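D-aminopeptidase (Bacillus subtilis, PDB 1HI9) hydrolyses N-terminal residues from peptides containing D-amino acids, as a zinc-dependent aminopeptidase whose ten subunits enclose the active sites in a central chamber. Local coordinates at residues A[224-229]-A[238-243]. Residues are numbered along the deposited sequence; the frame is centred on the assembly and turned at random.
Sequences ANYGQA and TEIKTG
Ile-240 reaches from an edge strand to the first turn of a short helix, where Tyr-226 and Ala-229 receive it. Within the chain, strand 238-240 is the outermost strand of a five-stranded antiparallel sheet, and helix 226-232 precedes it, on the connection from strand 218-223. The contact is small, 139 Å² over both sides, apolar, and away from the zinc sites. Followed outward, Ile-240 splits at CB. The CG2 branch meets the tyrosine at ring atom CE1 of Tyr-226, 4.2 Å from CG2. CG1, the other branch, stands 4.6 Å from CB of Ala-229 and carries the chain onward. Its extended second torsion, chi2 180°, puts CD1 at full reach, and that methyl makes the closest approaches. It lies 4.1 Å from CB of Ala-229, which points toward the strand. The aromatic ring comes in obliquely, with CZ of Tyr-226 4.2 Å from CD1 of Ile-240. CG of Tyr-226 lies opposite its backbone N (chi1 -160°), a torsion that carries the phenol end across to Ile-240. Val-247 of the adjacent strand 246-250 touches both Ala-229 and Ile-240, joining helix, edge strand and sheet in one apolar cluster, while Tyr-226 also packs on Thr-109 of a neighbouring subunit. At the helix start, Asn-225 occupies the N-cap position. Its backbone N donates to OE1 of Gln-228 over 2.8 Å, nearly straight at 160°; as the return bond of a capping box does, it ties the N-cap backbone to the side chain three residues on, in the helix turn that bears Tyr-226. Back at the strand, CD1 of Ile-240 touches two oxygens as well as carbon, standing 3.9 Å from both OH of Tyr-226 and the backbone O of Ala-229.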
loop_
_atom_site.group_PDB
_atom_site.type_symbol
_atom_site.label_atom_id
_atom_site.label_comp_id
_atom_site.label_asym_id
_atom_site.label_seq_id
_atom_site.Cartn_x
_atom_site.Cartn_y
_atom_site.Cartn_z
ATOM N N ALA A 224 14.316 25.054 16.128
ATOM C CA ALA A 224 15.047 25.019 14.867
ATOM C C ALA A 224 14.560 26.060 13.861
ATOM O O ALA A 224 15.380 26.691 13.189
ATOM C CB ALA A 224 14.966 23.625 14.260
ATOM N N ASN A 225 13.239 26.235 13.752
ATOM C CA ASN A 225 12.676 27.216 12.814
ATOM C C ASN A 225 11.638 28.112 13.484
ATOM O O ASN A 225 11.187 27.840 14.595
ATOM C CB ASN A 225 12.067 26.526 11.575
ATOM C CG ASN A 225 10.886 25.633 11.912
ATOM O OD1 ASN A 225 10.953 24.401 11.785
ATOM N ND2 ASN A 225 9.795 26.247 12.345
ATOM N N TYR A 226 11.261 29.186 12.805
ATOM C CA TYR A 226 10.297 30.124 13.360
ATOM C C TYR A 226 8.881 29.540 13.514
ATOM O O TYR A 226 8.122 29.931 14.411
ATOM C CB TYR A 226 10.254 31.385 12.505
ATOM C CG TYR A 226 9.673 32.575 13.226
ATOM C CD1 TYR A 226 10.444 33.320 14.132
ATOM C CD2 TYR A 226 8.349 32.954 13.018
ATOM C CE1 TYR A 226 9.900 34.420 14.810
ATOM C CE2 TYR A 226 7.802 34.043 13.686
ATOM C CZ TYR A 226 8.573 34.767 14.575
ATOM O OH TYR A 226 7.996 35.819 15.229
ATOM N N GLY A 227 8.520 28.619 12.629
ATOM C CA GLY A 227 7.220 27.989 12.734
ATOM C C GLY A 227 7.016 27.295 14.080
ATOM O O GLY A 227 5.951 27.397 14.694
ATOM N N GLN A 228 8.034 26.596 14.564
ATOM C CA GLN A 228 7.909 25.895 15.834
ATOM C C GLN A 228 7.796 26.896 16.963
ATOM O O GLN A 228 7.117 26.647 17.961
ATOM C CB GLN A 228 9.111 24.981 16.048
ATOM C CG GLN A 228 9.292 23.999 14.899
ATOM C CD GLN A 228 10.703 23.449 14.827
ATOM O OE1 GLN A 228 11.682 24.201 14.977
ATOM N NE2 GLN A 228 10.823 22.143 14.576
ATOM N N ALA A 229 8.462 28.033 16.811
ATOM C CA ALA A 229 8.382 29.066 17.829
ATOM C C ALA A 229 6.955 29.637 17.862
ATOM O O ALA A 229 6.394 29.836 18.933
ATOM C CB ALA A 229 9.398 30.178 17.541
ATOM N N THR A 238 3.662 33.036 27.283
ATOM C CA THR A 238 4.886 32.923 26.499
ATOM C C THR A 238 5.135 34.163 25.659
ATOM O O THR A 238 4.233 34.964 25.429
ATOM C CB THR A 238 4.840 31.718 25.520
ATOM O OG1 THR A 238 3.802 31.927 24.548
ATOM C CG2 THR A 238 4.589 30.427 26.272
ATOM N N GLU A 239 6.370 34.303 25.188
ATOM C CA GLU A 239 6.751 35.433 24.348
ATOM C C GLU A 239 7.974 35.050 23.508
ATOM O O GLU A 239 8.867 34.339 23.973
ATOM C CB GLU A 239 7.068 36.652 25.229
ATOM C CG GLU A 239 7.638 37.857 24.479
ATOM C CD GLU A 239 8.201 38.942 25.410
ATOM O OE1 GLU A 239 8.899 39.863 24.917
ATOM O OE2 GLU A 239 7.944 38.877 26.635
ATOM N N ILE A 240 7.998 35.510 22.263
ATOM C CA ILE A 240 9.121 35.239 21.382
ATOM C C ILE A 240 10.103 36.401 21.445
ATOM O O ILE A 240 9.708 37.562 21.348
ATOM C CB ILE A 240 8.672 35.068 19.918
ATOM C CG1 ILE A 240 7.802 33.820 19.783
ATOM C CG2 ILE A 240 9.888 34.960 19.005
ATOM C CD1 ILE A 240 7.303 33.571 18.386
ATOM N N LYS A 241 11.381 36.083 21.618
ATOM C CA LYS A 241 12.425 37.098 21.679
ATOM C C LYS A 241 12.659 37.565 20.245
ATOM O O LYS A 241 13.153 36.800 19.411
ATOM C CB LYS A 241 13.699 36.481 22.251
ATOM C CG LYS A 241 14.667 37.465 22.890
ATOM C CD LYS A 241 14.273 37.822 24.334
ATOM C CE LYS A 241 13.174 38.886 24.394
ATOM N NZ LYS A 241 13.657 40.207 23.892
ATOM N N THR A 242 12.289 38.808 19.950
ATOM C CA THR A 242 12.462 39.364 18.605
ATOM C C THR A 242 13.839 39.065 18.006
ATOM O O THR A 242 14.856 39.134 18.692
ATOM C CB THR A 242 12.239 40.900 18.597
ATOM O OG1 THR A 242 12.788 41.478 19.795
ATOM C CG2 THR A 242 10.756 41.223 18.497
ATOM N N GLY A 243 13.854 38.715 16.723
ATOM C CA GLY A 243 15.102 38.412 16.051
ATOM C C GLY A 243 15.621 37.014 16.326
ATOM O O GLY A 243 16.754 36.701 15.965
#